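PDB 6WB6: transferrin from Manduca sexta, which binds a single ferric ion per molecule together with a carbonate anion and transports iron in the insect. Local coordinates for residues A[56-61]-A[270-275]; A[60-65]-A[328-333]; A[74-79]-A[321-326]; A[88-93]-A[119-124]. One frame throughout, in Å; residues are numbered along the deposited sequence.

How the contacts relate
All four contacts lie in the N-terminal, iron-carrying lobe. Contacts 1 and 2, with centres about 8 Å apart, share helix 58-65; the centres of contacts 3 and 4 lie about 11 and 12 Å from that of contact 1. Contacts 1 and 3 belong to the four-stranded antiparallel sheet ordered 53-56, 275-279, 72-79, 320-327, and contact 2 packs helices 58-65 and 329-334 beside it. Along the chain contact 4 closes first, within the sequence spans of the other three. Its strand 90-97 pairs with strand 269-271 in the mixed sheet, so residues 270-275 lead from the iron site back to the antiparallel sheet, the two-domain plan of a transferrin lobe.

Contact 1 (A[56-61]-A[270-275]); sequences VDPEDM and ARPWQG
V56 and G275 form an antiparallel hydrogen-bonded pair, V56 N to G275 O at 2.8 Å and G275 N to V56 O at 3.1 Å, which fastens edge strand 53-56 to strand 275-279. V56 CG2 rests against the G275 carbonyl. D57, at the N-cap position of helix 58-65, swings its carboxylate alongside the Q274 amide, the two planes 12° apart. Q274 NE2 gives to D57 OD1 at 2.9 Å, on the syn side but 31° out of the carboxylate plane. P58 opens the helix and sets its CG 3.3 Å from P272 O, while the two proline rings meet at a slant. E59 reaches R271 through one water, which donates to E59 OE1 and accepts from R271 NE. D60 folds back so that its OD2 takes D57 N at 2.8 Å. M61, extended beyond CG, lays its CE 3.8 Å from W273 O. D57 is a predicted iron ligand, yet here its OD1 is held by Q274 and its OD2 by a salt bridge to R376, and it does not coordinate the metal. R271 NH1 hydrogen-bonds Y90 OH, the oxygen that binds the iron, so this contact reaches the metal in the second shell.

Contact 2 (A[60-65]-A[328-333]); sequences DMYVAS and KPIDYL
M61 crosses the Y332 ring obliquely in a Met-aromatic contact. Its SD comes 3.2 Å from Y332 CD2 and sits 58° off the ring normal, and its CE continues along the same ring bond toward CE2. The ring gets there because Y332 CG stands opposite the backbone N (chi1 -178°), and its hydroxyl is tied down by W273 O. M61 CB meets P329 CB at 3.8 Å. Y62 and L333 cross at about a right angle: L333 CD1 lies at the edge of the tyrosine ring, near its plane, and 3.7 Å from Y62 CB. I330 runs beside Y62, pointing the same way, and brings its CD1 up to both Y62 CD1 and S65 OG, 3.4 Å from the latter. That hydroxyl is turned back to its own helix, giving to Y62 O at 2.8 Å, while S65 CB faces P329 CG. The axes of the short helices 60-65 and 329-333 approach to 9.0 Å at 138°, an apolar helix-helix packing without hydrogen bonds across it. Helix 338-342 adds T339 against Y62, I330 and L333; on the sheet side V74 of strand 72-79 touches M61 and F72 touches P329. Helix 360-375 brings F374 against Y62.

Contact 3 (A[74-79]-A[321-326]); sequences VFQEYR and VADNIP
E77 and A322 form an antiparallel hydrogen-bonded pair between strand 72-79 and edge strand 320-327 of a four-stranded sheet. A322 N gives to E77 O at 2.9 Å, almost straight at 179°, and E77 N returns to A322 O at 3.1 Å. A salt bridge from R79 holds the E77 carboxylate: NE and NH2 both give to OE2, side-on; OE2 lies in the guanidinium plane, but both nitrogens meet it from above one face of the carboxylate. Q76 bends at chi2 (93°) to run beside D323, and its NE2 gives to the anti lone pair of D323 OD1 at 2.7 Å. Farther along, N324 ND2 bonds V74 O at 2.9 Å from above the carbonyl plane, 47° out of it. Packing fills in around these bonds. A322 CB covers one face of the R79 guanidinium and lies 3.5 Å from R79 CD. With a leucine in place of R79, E77 OE2 would probably lose both of these donors and the methyl of A322 its flat partner. V321 divides its methyls: CG1 presses on the Q76 amide, 3.2 Å from OE1, while CG2 sits 4.1 Å from Y78 CE1.

Contact 4 (A[88-93]-A[119-124]); sequences FRYEAV and NRNVGY. With FE (Fe (III) ion), chain E; CO3 (carbonate ion), chain G; CO3 (carbonate ion), chain F.
The Y90 ring has N121 CB at its edge, in plane, and V122 CG1 obliquely against it, 3.4 Å from Y90 CE1; an oxygen of the chain F carbonate, O3, also lies at the ring's edge. The R120 guanidinium meets the chain G carbonate edge-on, with O1 in its plane, and makes a cation-pi contact with Y204. Together these groups build the iron-anion site of the transferrin lobe, where strand 90-97 faces the N-terminal end of helix 121-131. Y90 OH binds the ferric ion at 2.2 Å; Y204 and two oxygens from each carbonate complete six ligands. The chain G carbonate sits at the start of the helix and takes its backbone N-H groups: V122 N gives to its O3 at 3.0 Å and G123 N to its O2 at 3.1 Å. R120 NE gives to O1 of the same carbonate at 2.7 Å, and a weak second bond comes from NH2. R120 folds back for this by a bend at chi3 (62°). A methionine in place of R120 would probably leave O1 of this anion without its charged mate and less firmly placed on the iron. N121 serves the other carbonate, its N reaching chain F O3 at 3.0 Å and its ND2 the same oxygen at 3.1 Å; its OD1 is bonded to Y338. Next along the strand the fit is tight, A92 CB lying 3.5 Å from V122 CG1.

Contact 1 (A[56-61]-A[270-275])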
# COMPACT_ATOMS: atom_id res chain seq x y z
N VAL A 56 2.98 -17.46 -9.53
CA VAL A 56 3.86 -16.73 -8.63
C VAL A 56 4.66 -15.71 -9.43
O VAL A 56 5.14 -16.01 -10.53
CB VAL A 56 4.82 -17.68 -7.89
CG1 VAL A 56 4.12 -18.42 -6.73
CG2 VAL A 56 5.42 -18.65 -8.87
N ASP A 57 4.83 -14.51 -8.87
CA ASP A 57 5.93 -13.66 -9.26
C ASP A 57 7.20 -14.17 -8.57
O ASP A 57 7.12 -14.92 -7.60
CB ASP A 57 5.67 -12.21 -8.88
CG ASP A 57 4.39 -11.64 -9.50
OD1 ASP A 57 4.03 -11.99 -10.66
OD2 ASP A 57 3.75 -10.82 -8.83
N PRO A 58 8.38 -13.74 -9.04
CA PRO A 58 9.63 -14.09 -8.33
C PRO A 58 9.62 -13.72 -6.85
O PRO A 58 10.13 -14.47 -6.00
CB PRO A 58 10.68 -13.29 -9.12
CG PRO A 58 10.05 -13.03 -10.47
CD PRO A 58 8.62 -12.78 -10.13
N GLU A 59 9.04 -12.58 -6.52
CA GLU A 59 8.86 -12.21 -5.13
C GLU A 59 8.06 -13.28 -4.36
O GLU A 59 8.32 -13.52 -3.17
CB GLU A 59 8.16 -10.84 -5.06
CG GLU A 59 9.00 -9.64 -5.55
CD GLU A 59 8.82 -9.34 -7.06
OE1 GLU A 59 8.46 -10.26 -7.80
OE2 GLU A 59 9.03 -8.19 -7.51
N ASP A 60 7.08 -13.92 -5.01
CA ASP A 60 6.29 -14.95 -4.34
C ASP A 60 7.09 -16.24 -4.15
O ASP A 60 6.97 -16.92 -3.12
CB ASP A 60 5.00 -15.22 -5.13
CG ASP A 60 4.13 -13.98 -5.31
OD1 ASP A 60 3.91 -13.22 -4.34
OD2 ASP A 60 3.69 -13.74 -6.45
N MET A 61 7.90 -16.61 -5.14
CA MET A 61 8.81 -17.75 -5.01
C MET A 61 9.69 -17.57 -3.79
O MET A 61 9.90 -18.51 -3.01
CB MET A 61 9.67 -17.89 -6.27
CG MET A 61 8.84 -18.06 -7.55
SD MET A 61 9.79 -17.91 -9.09
CE MET A 61 8.47 -17.80 -10.32
N ALA A 270 19.23 -10.12 -13.50
CA ALA A 270 18.04 -10.16 -14.34
C ALA A 270 16.80 -10.27 -13.47
O ALA A 270 16.83 -10.81 -12.38
CB ALA A 270 18.09 -11.34 -15.31
N ARG A 271 15.71 -9.72 -13.96
CA ARG A 271 14.42 -10.03 -13.36
C ARG A 271 13.93 -11.37 -13.91
O ARG A 271 13.78 -11.50 -15.13
CB ARG A 271 13.42 -8.94 -13.63
CG ARG A 271 12.13 -9.12 -12.91
CD ARG A 271 11.29 -7.95 -13.20
NE ARG A 271 10.05 -7.96 -12.44
CZ ARG A 271 9.11 -7.04 -12.57
NH1 ARG A 271 9.28 -6.03 -13.42
NH2 ARG A 271 8.01 -7.14 -11.87
N PRO A 272 13.73 -12.38 -13.07
CA PRO A 272 13.26 -13.66 -13.58
C PRO A 272 11.82 -13.55 -14.05
O PRO A 272 11.07 -12.68 -13.61
CB PRO A 272 13.38 -14.60 -12.37
CG PRO A 272 14.11 -13.81 -11.31
CD PRO A 272 13.79 -12.39 -11.59
N TRP A 273 11.46 -14.44 -14.97
CA TRP A 273 10.08 -14.58 -15.39
C TRP A 273 9.20 -15.01 -14.24
O TRP A 273 9.62 -15.75 -13.35
CB TRP A 273 9.95 -15.65 -16.46
CG TRP A 273 10.60 -15.38 -17.77
CD1 TRP A 273 11.65 -16.05 -18.30
CD2 TRP A 273 10.21 -14.40 -18.74
NE1 TRP A 273 11.96 -15.55 -19.54
CE2 TRP A 273 11.09 -14.54 -19.84
CE3 TRP A 273 9.22 -13.42 -18.79
CZ2 TRP A 273 11.00 -13.73 -20.98
CZ3 TRP A 273 9.13 -12.61 -19.93
CH2 TRP A 273 10.02 -12.78 -21.01
N GLN A 274 7.94 -14.61 -14.32
CA GLN A 274 6.93 -15.21 -13.48
C GLN A 274 6.62 -16.61 -13.99
O GLN A 274 7.04 -17.01 -15.09
CB GLN A 274 5.64 -14.40 -13.49
CG GLN A 274 5.79 -12.93 -13.40
CD GLN A 274 4.73 -12.26 -14.20
OE1 GLN A 274 4.60 -12.52 -15.39
NE2 GLN A 274 3.93 -11.42 -13.55
N GLY A 275 5.83 -17.35 -13.21
CA GLY A 275 5.39 -18.66 -13.65
C GLY A 275 4.51 -19.36 -12.64
O GLY A 275 3.74 -18.72 -11.92
O HOH W 1 10.17 -9.61 -9.96

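Contact 2 (A[60-65]-A[328-333])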
# COMPACT_ATOMS: atom_id res chain seq x y z
N ASP A 60 7.08 -13.92 -5.01
CA ASP A 60 6.29 -14.95 -4.34
C ASP A 60 7.09 -16.24 -4.15
O ASP A 60 6.97 -16.92 -3.12
CB ASP A 60 5.00 -15.22 -5.13
CG ASP A 60 4.13 -13.98 -5.31
OD1 ASP A 60 3.91 -13.22 -4.34
OD2 ASP A 60 3.69 -13.74 -6.45
N MET A 61 7.90 -16.61 -5.14
CA MET A 61 8.81 -17.75 -5.01
C MET A 61 9.69 -17.57 -3.79
O MET A 61 9.90 -18.51 -3.01
CB MET A 61 9.67 -17.89 -6.27
CG MET A 61 8.84 -18.06 -7.55
SD MET A 61 9.79 -17.91 -9.09
CE MET A 61 8.47 -17.80 -10.32
N TYR A 62 10.19 -16.36 -3.60
CA TYR A 62 10.99 -16.08 -2.43
C TYR A 62 10.18 -16.32 -1.16
O TYR A 62 10.66 -16.98 -0.23
CB TYR A 62 11.53 -14.65 -2.48
CG TYR A 62 12.45 -14.39 -1.33
CD1 TYR A 62 13.79 -14.73 -1.41
CD2 TYR A 62 11.97 -13.88 -0.13
CE1 TYR A 62 14.63 -14.52 -0.36
CE2 TYR A 62 12.82 -13.68 0.95
CZ TYR A 62 14.15 -14.00 0.81
OH TYR A 62 15.02 -13.82 1.85
N VAL A 63 8.96 -15.77 -1.08
CA VAL A 63 8.11 -16.08 0.08
C VAL A 63 7.99 -17.58 0.23
O VAL A 63 8.00 -18.12 1.34
CB VAL A 63 6.72 -15.44 -0.05
CG1 VAL A 63 5.78 -15.94 1.07
CG2 VAL A 63 6.84 -13.91 0.00
N ALA A 64 7.89 -18.28 -0.89
CA ALA A 64 7.62 -19.70 -0.86
C ALA A 64 8.84 -20.46 -0.39
O ALA A 64 8.73 -21.43 0.38
CB ALA A 64 7.17 -20.15 -2.24
N SER A 65 10.02 -19.99 -0.78
CA SER A 65 11.27 -20.65 -0.43
C SER A 65 11.58 -20.54 1.05
O SER A 65 12.48 -21.23 1.53
CB SER A 65 12.43 -20.06 -1.24
OG SER A 65 12.80 -18.79 -0.72
N LYS A 328 14.14 -25.61 -7.92
CA LYS A 328 13.70 -25.04 -6.65
C LYS A 328 13.61 -23.52 -6.79
O LYS A 328 14.31 -22.93 -7.61
CB LYS A 328 14.68 -25.40 -5.53
CG LYS A 328 14.79 -26.91 -5.25
CD LYS A 328 13.56 -27.43 -4.51
CE LYS A 328 13.47 -26.91 -3.06
NZ LYS A 328 12.14 -26.25 -2.79
N PRO A 329 12.76 -22.87 -6.00
CA PRO A 329 12.56 -21.43 -6.21
C PRO A 329 13.81 -20.62 -5.94
O PRO A 329 14.16 -19.73 -6.73
CB PRO A 329 11.41 -21.08 -5.26
CG PRO A 329 11.37 -22.23 -4.26
CD PRO A 329 11.83 -23.42 -5.00
N ILE A 330 14.53 -20.91 -4.85
CA ILE A 330 15.68 -20.08 -4.56
C ILE A 330 16.79 -20.31 -5.59
O ILE A 330 17.56 -19.39 -5.90
CB ILE A 330 16.15 -20.34 -3.11
CG1 ILE A 330 16.82 -19.09 -2.56
CG2 ILE A 330 17.07 -21.56 -3.04
CD1 ILE A 330 15.85 -18.05 -2.08
N ASP A 331 16.89 -21.53 -6.14
CA ASP A 331 17.85 -21.74 -7.22
C ASP A 331 17.39 -21.02 -8.48
O ASP A 331 18.22 -20.53 -9.27
CB ASP A 331 18.02 -23.23 -7.49
CG ASP A 331 18.65 -23.95 -6.32
OD1 ASP A 331 19.44 -23.31 -5.61
OD2 ASP A 331 18.35 -25.13 -6.11
N TYR A 332 16.08 -20.96 -8.68
CA TYR A 332 15.53 -20.16 -9.77
C TYR A 332 15.91 -18.70 -9.60
O TYR A 332 16.35 -18.04 -10.55
CB TYR A 332 14.01 -20.30 -9.77
CG TYR A 332 13.31 -19.56 -10.88
CD1 TYR A 332 13.38 -20.00 -12.19
CD2 TYR A 332 12.56 -18.43 -10.62
CE1 TYR A 332 12.71 -19.36 -13.20
CE2 TYR A 332 11.89 -17.75 -11.63
CZ TYR A 332 11.97 -18.23 -12.92
OH TYR A 332 11.33 -17.57 -13.95
N LEU A 333 15.73 -18.16 -8.38
CA LEU A 333 16.07 -16.76 -8.15
C LEU A 333 17.57 -16.55 -8.18
O LEU A 333 18.04 -15.54 -8.73
CB LEU A 333 15.51 -16.30 -6.81
CG LEU A 333 14.00 -16.31 -6.68
CD1 LEU A 333 13.64 -15.95 -5.26
CD2 LEU A 333 13.34 -15.39 -7.62

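Contact 3 (A[74-79]-A[321-326])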
# COMPACT_ATOMS: atom_id res chain seq x y z
N VAL A 74 9.50 -24.65 -9.00
CA VAL A 74 9.07 -23.83 -10.12
C VAL A 74 9.15 -24.70 -11.37
O VAL A 74 10.24 -24.96 -11.87
CB VAL A 74 9.91 -22.56 -10.26
CG1 VAL A 74 9.52 -21.82 -11.54
CG2 VAL A 74 9.71 -21.68 -9.02
N PHE A 75 7.99 -25.13 -11.88
CA PHE A 75 7.94 -26.04 -13.02
C PHE A 75 7.44 -25.38 -14.28
O PHE A 75 7.32 -26.05 -15.31
CB PHE A 75 7.06 -27.26 -12.69
CG PHE A 75 5.61 -26.91 -12.48
CD1 PHE A 75 4.73 -26.89 -13.54
CD2 PHE A 75 5.14 -26.60 -11.21
CE1 PHE A 75 3.42 -26.58 -13.35
CE2 PHE A 75 3.81 -26.27 -11.02
CZ PHE A 75 2.95 -26.27 -12.10
N GLN A 76 7.14 -24.08 -14.25
CA GLN A 76 6.60 -23.40 -15.41
C GLN A 76 7.01 -21.94 -15.41
O GLN A 76 6.87 -21.25 -14.39
CB GLN A 76 5.07 -23.50 -15.43
CG GLN A 76 4.47 -23.25 -16.79
CD GLN A 76 4.28 -24.53 -17.52
OE1 GLN A 76 3.16 -24.95 -17.78
NE2 GLN A 76 5.39 -25.20 -17.84
N GLU A 77 7.50 -21.46 -16.56
CA GLU A 77 7.83 -20.05 -16.75
C GLU A 77 6.85 -19.43 -17.73
O GLU A 77 6.54 -20.01 -18.78
CB GLU A 77 9.25 -19.87 -17.28
CG GLU A 77 10.33 -20.10 -16.26
CD GLU A 77 11.71 -20.07 -16.86
OE1 GLU A 77 12.56 -20.85 -16.43
OE2 GLU A 77 11.94 -19.27 -17.80
N TYR A 78 6.36 -18.25 -17.38
CA TYR A 78 5.61 -17.39 -18.29
C TYR A 78 6.57 -16.42 -18.97
O TYR A 78 7.23 -15.61 -18.30
CB TYR A 78 4.54 -16.63 -17.53
CG TYR A 78 3.41 -17.47 -16.96
CD1 TYR A 78 3.21 -18.78 -17.38
CD2 TYR A 78 2.55 -16.94 -16.01
CE1 TYR A 78 2.18 -19.54 -16.86
CE2 TYR A 78 1.50 -17.69 -15.49
CZ TYR A 78 1.33 -18.99 -15.91
OH TYR A 78 0.30 -19.76 -15.41
N ARG A 79 6.64 -16.48 -20.30
CA ARG A 79 7.57 -15.68 -21.07
C ARG A 79 6.79 -14.84 -22.08
O ARG A 79 5.56 -14.87 -22.12
CB ARG A 79 8.60 -16.58 -21.75
CG ARG A 79 9.31 -17.49 -20.76
CD ARG A 79 10.36 -18.32 -21.45
NE ARG A 79 11.28 -18.95 -20.51
CZ ARG A 79 12.24 -19.78 -20.89
NH1 ARG A 79 12.41 -20.08 -22.17
NH2 ARG A 79 13.04 -20.31 -20.00
N VAL A 321 3.91 -19.82 -22.44
CA VAL A 321 4.23 -20.80 -21.40
C VAL A 321 5.40 -21.63 -21.90
O VAL A 321 5.34 -22.21 -22.99
CB VAL A 321 3.00 -21.66 -21.08
CG1 VAL A 321 3.28 -22.65 -19.95
CG2 VAL A 321 1.85 -20.74 -20.73
N ALA A 322 6.49 -21.63 -21.15
CA ALA A 322 7.68 -22.41 -21.46
C ALA A 322 7.94 -23.41 -20.35
O ALA A 322 7.98 -23.03 -19.17
CB ALA A 322 8.89 -21.50 -21.63
N ASP A 323 8.13 -24.68 -20.71
CA ASP A 323 8.53 -25.68 -19.72
C ASP A 323 10.02 -25.52 -19.47
O ASP A 323 10.80 -25.38 -20.42
CB ASP A 323 8.24 -27.12 -20.16
CG ASP A 323 6.79 -27.36 -20.56
OD1 ASP A 323 5.86 -26.98 -19.80
OD2 ASP A 323 6.59 -27.95 -21.65
N ASN A 324 10.41 -25.53 -18.21
CA ASN A 324 11.80 -25.42 -17.83
C ASN A 324 12.26 -26.75 -17.27
O ASN A 324 11.50 -27.70 -17.13
CB ASN A 324 12.00 -24.29 -16.81
CG ASN A 324 10.87 -24.22 -15.80
OD1 ASN A 324 9.70 -24.26 -16.18
ND2 ASN A 324 11.21 -24.12 -14.51
N ILE A 325 13.54 -26.80 -16.95
CA ILE A 325 14.08 -27.90 -16.17
C ILE A 325 13.63 -27.58 -14.74
O ILE A 325 14.15 -26.64 -14.13
CB ILE A 325 15.61 -28.01 -16.33
CG1 ILE A 325 15.96 -28.20 -17.82
CG2 ILE A 325 16.16 -29.16 -15.52
CD1 ILE A 325 17.44 -28.05 -18.15
N PRO A 326 12.61 -28.29 -14.20
CA PRO A 326 12.06 -27.91 -12.89
C PRO A 326 13.17 -27.53 -11.92
O PRO A 326 14.23 -28.16 -11.91
CB PRO A 326 11.32 -29.17 -12.44
CG PRO A 326 10.92 -29.84 -13.71
CD PRO A 326 12.03 -29.56 -14.69

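Contact 4 (A[88-93]-A[119-124])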
# COMPACT_ATOMS: atom_id res chain seq x y z
N PHE A 88 15.31 -15.15 -18.76
CA PHE A 88 14.86 -14.14 -17.82
C PHE A 88 13.89 -13.17 -18.48
O PHE A 88 13.96 -12.91 -19.69
CB PHE A 88 16.04 -13.33 -17.24
CG PHE A 88 17.18 -14.17 -16.73
CD1 PHE A 88 17.00 -15.01 -15.66
CD2 PHE A 88 18.43 -14.11 -17.32
CE1 PHE A 88 18.04 -15.79 -15.19
CE2 PHE A 88 19.47 -14.88 -16.85
CZ PHE A 88 19.27 -15.73 -15.79
N ARG A 89 12.98 -12.64 -17.67
CA ARG A 89 12.09 -11.59 -18.14
C ARG A 89 12.89 -10.44 -18.75
O ARG A 89 12.53 -9.90 -19.81
CB ARG A 89 11.22 -11.09 -17.01
CG ARG A 89 10.19 -10.07 -17.48
CD ARG A 89 9.29 -9.78 -16.36
NE ARG A 89 8.40 -8.64 -16.58
CZ ARG A 89 7.36 -8.38 -15.80
NH1 ARG A 89 7.13 -9.18 -14.76
NH2 ARG A 89 6.59 -7.32 -16.03
N TYR A 90 13.92 -9.99 -18.06
CA TYR A 90 14.79 -8.91 -18.60
C TYR A 90 16.08 -8.81 -17.82
O TYR A 90 16.09 -8.98 -16.67
CB TYR A 90 14.21 -7.50 -18.71
CG TYR A 90 13.46 -6.92 -17.55
CD1 TYR A 90 14.14 -6.45 -16.45
CD2 TYR A 90 12.09 -6.76 -17.60
CE1 TYR A 90 13.48 -5.87 -15.40
CE2 TYR A 90 11.41 -6.17 -16.56
CZ TYR A 90 12.11 -5.75 -15.45
OH TYR A 90 11.48 -5.19 -14.44
N GLU A 91 17.13 -8.58 -18.56
CA GLU A 91 18.45 -8.40 -18.00
C GLU A 91 18.72 -6.92 -17.77
O GLU A 91 18.41 -6.08 -18.63
CB GLU A 91 19.51 -8.97 -18.93
CG GLU A 91 19.34 -10.46 -19.16
CD GLU A 91 20.06 -10.88 -20.41
OE1 GLU A 91 19.50 -10.61 -21.50
OE2 GLU A 91 21.18 -11.40 -20.30
N ALA A 92 19.30 -6.63 -16.61
CA ALA A 92 19.64 -5.28 -16.22
C ALA A 92 21.01 -4.97 -16.78
O ALA A 92 21.92 -5.79 -16.70
CB ALA A 92 19.65 -5.13 -14.69
N VAL A 93 21.16 -3.78 -17.35
CA VAL A 93 22.42 -3.41 -17.96
C VAL A 93 22.78 -2.01 -17.52
O VAL A 93 21.94 -1.23 -17.06
CB VAL A 93 22.41 -3.53 -19.51
CG1 VAL A 93 22.26 -5.00 -19.90
CG2 VAL A 93 21.36 -2.71 -20.12
N ASN A 119 12.23 2.53 -7.30
CA ASN A 119 11.71 1.25 -6.87
C ASN A 119 11.57 0.26 -8.01
O ASN A 119 10.91 -0.76 -7.87
CB ASN A 119 10.37 1.40 -6.16
CG ASN A 119 10.51 2.11 -4.84
OD1 ASN A 119 11.50 1.93 -4.15
ND2 ASN A 119 9.53 2.94 -4.50
N ARG A 120 12.19 0.54 -9.14
CA ARG A 120 12.13 -0.37 -10.27
C ARG A 120 13.37 -1.26 -10.29
O ARG A 120 14.37 -0.99 -9.62
CB ARG A 120 11.99 0.42 -11.56
CG ARG A 120 10.64 1.15 -11.65
CD ARG A 120 10.49 2.09 -12.88
NE ARG A 120 10.58 1.40 -14.16
CZ ARG A 120 10.13 1.91 -15.31
NH1 ARG A 120 9.55 3.11 -15.34
NH2 ARG A 120 10.27 1.21 -16.45
N ASN A 121 13.30 -2.34 -11.07
CA ASN A 121 14.36 -3.35 -11.00
C ASN A 121 15.69 -2.94 -11.62
O ASN A 121 16.70 -2.88 -10.91
CB ASN A 121 13.89 -4.64 -11.64
CG ASN A 121 13.00 -5.45 -10.71
OD1 ASN A 121 13.49 -6.12 -9.80
ND2 ASN A 121 11.71 -5.33 -10.89
N VAL A 122 15.74 -2.74 -12.94
CA VAL A 122 17.05 -2.52 -13.56
C VAL A 122 17.55 -1.13 -13.25
O VAL A 122 18.76 -0.89 -13.19
CB VAL A 122 17.01 -2.76 -15.09
CG1 VAL A 122 16.40 -4.11 -15.40
CG2 VAL A 122 16.25 -1.62 -15.83
N GLY A 123 16.63 -0.20 -13.06
CA GLY A 123 17.04 1.18 -12.88
C GLY A 123 17.21 1.63 -11.46
O GLY A 123 17.60 2.78 -11.23
N TYR A 124 16.95 0.77 -10.48
CA TYR A 124 17.06 1.21 -9.09
C TYR A 124 17.44 0.11 -8.10
O TYR A 124 18.51 0.19 -7.47
CB TYR A 124 15.74 1.84 -8.69
CG TYR A 124 15.75 2.56 -7.39
CD1 TYR A 124 16.08 3.91 -7.33
CD2 TYR A 124 15.42 1.91 -6.22
CE1 TYR A 124 16.06 4.59 -6.12
CE2 TYR A 124 15.41 2.58 -5.00
CZ TYR A 124 15.72 3.91 -4.94
OH TYR A 124 15.70 4.56 -3.72
FE FE E . 11.21 -3.04 -14.65
C CO3 G . 12.84 -1.45 -14.31
O1 CO3 G . 11.67 -0.98 -14.59
O2 CO3 G . 13.72 -0.62 -13.88
O3 CO3 G . 13.16 -2.71 -14.42
C CO3 F . 9.50 -2.62 -12.81
O1 CO3 F . 8.68 -2.50 -11.81
O2 CO3 F . 9.08 -2.50 -14.09
O3 CO3 F . 10.75 -2.88 -12.49
O HOH W 2 21.34 -1.84 -14.48